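Local coordinates for kinesin-like protein Nod (Drosophila melanogaster, PDB 3DC4) that binds microtubules and tracks their ends as a nonmotile kinesin, hydrolysing ATP in this catalytic core domain, and is required to segregate non-exchange chromosomes in meiosis, at residues S22-V28 against S304-A310; F165-G169 against C184-P188. All coordinates share one frame; numbering follows the deposited sequence.

Interaction 1 (S22-V28 against S304-A310)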
loop_
_atom_site.group_PDB
_atom_site.type_symbol
_atom_site.label_atom_id
_atom_site.label_comp_id
_atom_site.label_asym_id
_atom_site.label_seq_id
_atom_site.Cartn_x
_atom_site.Cartn_y
_atom_site.Cartn_z
ATOM N N SER A 22 -6.782 12.059 -7.302
ATOM C CA SER A 22 -6.549 11.971 -8.740
ATOM C C SER A 22 -7.007 10.625 -9.291
ATOM O O SER A 22 -7.479 10.535 -10.427
ATOM C CB SER A 22 -5.068 12.188 -9.070
ATOM O OG SER A 22 -4.708 13.554 -8.929
ATOM N N ALA A 23 -6.875 9.579 -8.481
ATOM C CA ALA A 23 -7.280 8.248 -8.906
ATOM C C ALA A 23 -7.272 7.255 -7.756
ATOM O O ALA A 23 -6.336 7.220 -6.958
ATOM C CB ALA A 23 -6.356 7.757 -10.024
ATOM N N VAL A 24 -8.337 6.468 -7.663
ATOM C CA VAL A 24 -8.446 5.433 -6.645
ATOM C C VAL A 24 -8.591 4.140 -7.439
ATOM O O VAL A 24 -9.585 3.944 -8.133
ATOM C CB VAL A 24 -9.678 5.638 -5.741
ATOM C CG1 VAL A 24 -9.769 4.503 -4.730
ATOM C CG2 VAL A 24 -9.567 6.975 -5.006
ATOM N N ARG A 25 -7.586 3.274 -7.353
ATOM C CA ARG A 25 -7.581 2.019 -8.091
ATOM C C ARG A 25 -7.641 0.792 -7.180
ATOM O O ARG A 25 -7.121 0.802 -6.060
ATOM C CB ARG A 25 -6.318 1.940 -8.960
ATOM C CG ARG A 25 -6.078 3.123 -9.892
ATOM C CD ARG A 25 -7.176 3.287 -10.934
ATOM N NE ARG A 25 -6.633 3.661 -12.243
ATOM C CZ ARG A 25 -6.053 2.800 -13.076
ATOM N NH1 ARG A 25 -5.952 1.522 -12.732
ATOM N NH2 ARG A 25 -5.567 3.212 -14.242
ATOM N N ILE A 26 -8.272 -0.268 -7.672
ATOM C CA ILE A 26 -8.386 -1.498 -6.904
ATOM C C ILE A 26 -7.945 -2.702 -7.727
ATOM O O ILE A 26 -8.403 -2.916 -8.856
ATOM C CB ILE A 26 -9.832 -1.714 -6.416
ATOM C CG1 ILE A 26 -10.201 -0.596 -5.433
ATOM C CG2 ILE A 26 -9.963 -3.085 -5.733
ATOM C CD1 ILE A 26 -11.612 -0.629 -4.927
ATOM N N ALA A 27 -7.038 -3.479 -7.152
ATOM C CA ALA A 27 -6.524 -4.663 -7.811
ATOM C C ALA A 27 -6.664 -5.859 -6.878
ATOM O O ALA A 27 -6.679 -5.699 -5.655
ATOM C CB ALA A 27 -5.058 -4.463 -8.162
ATOM N N VAL A 28 -6.773 -7.046 -7.461
ATOM C CA VAL A 28 -6.868 -8.279 -6.697
ATOM C C VAL A 28 -5.792 -9.225 -7.199
ATOM O O VAL A 28 -5.562 -9.351 -8.407
ATOM C CB VAL A 28 -8.241 -8.971 -6.864
ATOM C CG1 VAL A 28 -8.273 -10.261 -6.045
ATOM C CG2 VAL A 28 -9.349 -8.037 -6.390
ATOM N N SER A 304 -4.228 13.268 -4.803
ATOM C CA SER A 304 -3.373 12.174 -4.362
ATOM C C SER A 304 -3.861 10.881 -5.010
ATOM O O SER A 304 -4.977 10.826 -5.531
ATOM C CB SER A 304 -3.389 12.052 -2.842
ATOM O OG SER A 304 -2.746 13.176 -2.261
ATOM N N TYR A 305 -3.015 9.851 -4.980
ATOM C CA TYR A 305 -3.340 8.556 -5.571
ATOM C C TYR A 305 -3.455 7.451 -4.538
ATOM O O TYR A 305 -2.618 7.333 -3.648
ATOM C CB TYR A 305 -2.282 8.163 -6.600
ATOM C CG TYR A 305 -2.269 9.049 -7.815
ATOM C CD1 TYR A 305 -1.692 10.320 -7.773
ATOM C CD2 TYR A 305 -2.860 8.625 -9.000
ATOM C CE1 TYR A 305 -1.707 11.144 -8.886
ATOM C CE2 TYR A 305 -2.885 9.434 -10.118
ATOM C CZ TYR A 305 -2.311 10.690 -10.056
ATOM O OH TYR A 305 -2.355 11.492 -11.172
ATOM N N LEU A 306 -4.499 6.637 -4.666
ATOM C CA LEU A 306 -4.724 5.531 -3.745
ATOM C C LEU A 306 -4.971 4.245 -4.524
ATOM O O LEU A 306 -5.873 4.177 -5.357
ATOM C CB LEU A 306 -5.922 5.840 -2.838
ATOM C CG LEU A 306 -6.405 4.769 -1.857
ATOM C CD1 LEU A 306 -5.273 4.353 -0.942
ATOM C CD2 LEU A 306 -7.583 5.309 -1.046
ATOM N N THR A 307 -4.154 3.230 -4.255
ATOM C CA THR A 307 -4.294 1.947 -4.929
ATOM C C THR A 307 -4.377 0.804 -3.920
ATOM O O THR A 307 -3.500 0.634 -3.067
ATOM C CB THR A 307 -3.119 1.687 -5.891
ATOM O OG1 THR A 307 -3.145 2.657 -6.946
ATOM C CG2 THR A 307 -3.226 0.285 -6.497
ATOM N N PHE A 308 -5.457 0.033 -4.026
ATOM C CA PHE A 308 -5.715 -1.114 -3.154
ATOM C C PHE A 308 -5.274 -2.400 -3.817
ATOM O O PHE A 308 -5.499 -2.591 -5.012
ATOM C CB PHE A 308 -7.214 -1.261 -2.880
ATOM C CG PHE A 308 -7.777 -0.239 -1.948
ATOM C CD1 PHE A 308 -7.742 -0.450 -0.571
ATOM C CD2 PHE A 308 -8.388 0.907 -2.441
ATOM C CE1 PHE A 308 -8.322 0.465 0.301
ATOM C CE2 PHE A 308 -8.972 1.831 -1.579
ATOM C CZ PHE A 308 -8.937 1.607 -0.201
ATOM N N LEU A 309 -4.655 -3.285 -3.049
ATOM C CA LEU A 309 -4.256 -4.583 -3.573
ATOM C C LEU A 309 -4.868 -5.612 -2.644
ATOM O O LEU A 309 -4.389 -5.815 -1.520
ATOM C CB LEU A 309 -2.734 -4.759 -3.601
ATOM C CG LEU A 309 -2.246 -6.133 -4.097
ATOM C CD1 LEU A 309 -2.737 -6.387 -5.524
ATOM C CD2 LEU A 309 -0.714 -6.173 -4.072
ATOM N N ALA A 310 -5.953 -6.229 -3.102
ATOM C CA ALA A 310 -6.646 -7.261 -2.332
ATOM C C ALA A 310 -5.969 -8.578 -2.629
ATOM O O ALA A 310 -5.905 -8.999 -3.776
ATOM C CB ALA A 310 -8.109 -7.347 -2.759
HETATM O O HOH W 1 -3.120 14.236 -11.638
HETATM O O HOH W 2 -4.084 5.084 -7.925
#
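Ala-23 through Val-28 run parallel to Tyr-305 through Ala-310 in continuous register, the axes 4.5 Å apart at closest and turned 17° against each other. This is a parallel strand pair in the central mixed sheet of the kinesin motor domain, a P-loop NTPase; strand 305-312 also neighbours strand 96-101, which runs into the P-loop.

The backbone bonds alternate in direction. Leu-306 N, Phe-308 N and Ala-310 N reach the carbonyls of Ala-23, Arg-25 and Ala-27, while Arg-25 N and Ala-27 N take Leu-306 O and Phe-308 O. The bond from Phe-308 N to Arg-25 O is 2.7 Å long, with an angle of 171° at the hydrogen. Before the strands begin, Ser-22 N also bonds Ser-304 O.

Apolar contacts fill one face. CG1 of Val-24 meets the edge of the Phe-308 ring, 4.2 Å from CE2. Ile-26 lies alongside the same phenylalanine, its CG1 3.8 Å from CD2. Helices 319-335 and 267-279 cover this face.

On the other face, Ser-22 CB sits over the Tyr-305 ring in a CH-pi contact, 3.6 Å from its centroid, and Ala-23 CB packs 3.7 Å from Tyr-305 CD2. Further along, Ala-27 CB lies 4.0 Å from Leu-309 CD1.

Two waters add bridges. One joins Ser-22 OG to Tyr-305 OH. The other lies 2.8 Å from Thr-307 OG1 and donates to Ala-23 O, which therefore holds both this water and Leu-306 N.

Main-chain bonds thus fix the register between a greasy, helix-covered face and a mixed one, watered at Ser-22/Tyr-305 and Ala-23/Thr-307 but apolar at Ala-27/Leu-309.

Interaction 2 (F165-G169 against C184-P188)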
loop_
_atom_site.group_PDB
_atom_site.type_symbol
_atom_site.label_atom_id
_atom_site.label_comp_id
_atom_site.label_asym_id
_atom_site.label_seq_id
_atom_site.Cartn_x
_atom_site.Cartn_y
_atom_site.Cartn_z
ATOM N N PHE A 165 3.967 3.474 15.959
ATOM C CA PHE A 165 5.314 3.238 16.471
ATOM C C PHE A 165 6.359 3.521 15.393
ATOM O O PHE A 165 6.251 3.032 14.265
ATOM C CB PHE A 165 5.456 1.788 16.936
ATOM C CG PHE A 165 4.656 1.467 18.162
ATOM C CD1 PHE A 165 5.129 1.811 19.425
ATOM C CD2 PHE A 165 3.418 0.842 18.057
ATOM C CE1 PHE A 165 4.381 1.537 20.567
ATOM C CE2 PHE A 165 2.659 0.564 19.192
ATOM C CZ PHE A 165 3.143 0.912 20.450
ATOM N N ASP A 166 7.369 4.310 15.746
ATOM C CA ASP A 166 8.440 4.655 14.818
ATOM C C ASP A 166 9.519 3.581 14.922
ATOM O O ASP A 166 10.298 3.567 15.875
ATOM C CB ASP A 166 9.024 6.018 15.186
ATOM C CG ASP A 166 9.957 6.558 14.126
ATOM O OD1 ASP A 166 10.429 5.773 13.271
ATOM O OD2 ASP A 166 10.229 7.774 14.158
ATOM N N LEU A 167 9.557 2.686 13.940
ATOM C CA LEU A 167 10.516 1.584 13.929
ATOM C C LEU A 167 11.952 1.948 13.568
ATOM O O LEU A 167 12.833 1.093 13.612
ATOM C CB LEU A 167 10.029 0.481 12.982
ATOM C CG LEU A 167 8.993 -0.513 13.524
ATOM C CD1 LEU A 167 7.870 0.209 14.215
ATOM C CD2 LEU A 167 8.478 -1.379 12.386
ATOM N N LEU A 168 12.194 3.205 13.211
ATOM C CA LEU A 168 13.543 3.628 12.844
ATOM C C LEU A 168 14.135 4.619 13.852
ATOM O O LEU A 168 15.252 5.102 13.669
ATOM C CB LEU A 168 13.536 4.244 11.434
ATOM C CG LEU A 168 13.111 3.336 10.268
ATOM C CD1 LEU A 168 13.005 4.151 8.979
ATOM C CD2 LEU A 168 14.119 2.208 10.095
ATOM N N GLY A 169 13.385 4.911 14.911
ATOM C CA GLY A 169 13.862 5.835 15.926
ATOM C C GLY A 169 14.537 5.117 17.080
ATOM O O GLY A 169 14.785 3.911 17.006
ATOM N N CYS A 184 8.508 11.741 12.411
ATOM C CA CYS A 184 8.985 10.366 12.504
ATOM C C CYS A 184 10.227 10.258 11.626
ATOM O O CYS A 184 10.253 10.763 10.507
ATOM C CB CYS A 184 7.911 9.374 12.047
ATOM S SG CYS A 184 7.611 9.350 10.275
ATOM N N THR A 185 11.252 9.599 12.148
ATOM C CA THR A 185 12.522 9.457 11.453
ATOM C C THR A 185 12.510 8.941 10.017
ATOM O O THR A 185 11.958 7.882 9.712
ATOM C CB THR A 185 13.505 8.603 12.298
ATOM O OG1 THR A 185 14.504 8.025 11.453
ATOM C CG2 THR A 185 12.771 7.520 13.042
ATOM N N CYS A 186 13.127 9.725 9.139
ATOM C CA CYS A 186 13.254 9.390 7.729
ATOM C C CYS A 186 14.741 9.143 7.503
ATOM O O CYS A 186 15.554 10.059 7.655
ATOM C CB CYS A 186 12.790 10.561 6.859
ATOM S SG CYS A 186 11.040 10.953 6.998
ATOM N N LEU A 187 15.109 7.910 7.167
ATOM C CA LEU A 187 16.517 7.595 6.938
ATOM C C LEU A 187 16.855 7.742 5.459
ATOM O O LEU A 187 16.060 7.390 4.590
ATOM C CB LEU A 187 16.838 6.171 7.419
ATOM C CG LEU A 187 16.603 5.883 8.905
ATOM C CD1 LEU A 187 16.947 4.425 9.209
ATOM C CD2 LEU A 187 17.460 6.816 9.755
ATOM N N PRO A 188 18.046 8.277 5.157
ATOM C CA PRO A 188 18.522 8.491 3.785
ATOM C C PRO A 188 18.549 7.232 2.916
ATOM O O PRO A 188 18.824 6.139 3.403
ATOM C CB PRO A 188 19.929 9.056 3.998
ATOM C CG PRO A 188 19.793 9.791 5.294
ATOM C CD PRO A 188 19.020 8.811 6.130
HETATM O O HOH W 3 10.203 5.862 10.558
#
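Asp-166 OD1 is met by two groups, Leu-168 N at 3.1 Å, which comes from above the carboxylate plane, and a water 2.7 Å away. The same water lies 2.8 Å from Thr-185 O, placed to bridge the carboxylate to the second segment, though with other acceptors nearby it may not donate to both at once. The other oxygen, Asp-166 OD2, accepts a direct bond from Thr-185 N at 2.9 Å, the N-H meeting it at 146°. Its position is less certain, because in the model the Thr-185 methyl is set too close to it. The side chain reaches this far because CG stands anti to the backbone N (chi1 -169°), which carries the carboxylate forward beside the turn and over to Thr-185. With an alanine here, the amide of Leu-168 would probably lose its Asx-turn acceptor and the water one of its partners, and the less sure polar link to Thr-185 N would go too.

The apolar half of the contact lies further along. Leu-187 CD1 comes up to both methyls of Leu-168, 3.7 Å from CD2 and 4.0 Å from CD1, the two side chains slanting across each other. Ile-198 and Leu-201 of helix 192-204 touch both leucines, so the pair is packed beneath that helix. Leu-168 CD1 also rests 3.9 Å from Thr-185 O, which brings the apolar group up beside the water.

Strands 164-166 and 187-188 both pair antiparallel with strand 151-160, and this contact joins the turn after the first to Thr-185 and to Leu-187 of the second. Its signature is an Asx turn, made by OD1 of Asp-166 and the amide two residues on, laid over a type I beta turn from Asp-166 to Gly-169.

In the fold
Both interactions belong to the same large mixed sheet of the kinesin motor domain, their centres 26 Å and their nearest atoms about 17 Å apart. Along the chain, 22-28 comes first and 304-310 close to the end, with both segments of interaction 2 falling between them. Interaction 1 thus brings an early strand beside a late one, ahead of the closing helix 319-335; strand 96-101, which leads into the P-loop around the ADP, pairs with the far side of strand 305-312. From there the sheet continues through 234-241 and 220-229 to strand 151-160, with which the two short strands of interaction 2 pair. One contact therefore sits in the core near the nucleotide, the other toward the sheet's periphery, away from the annotated sites.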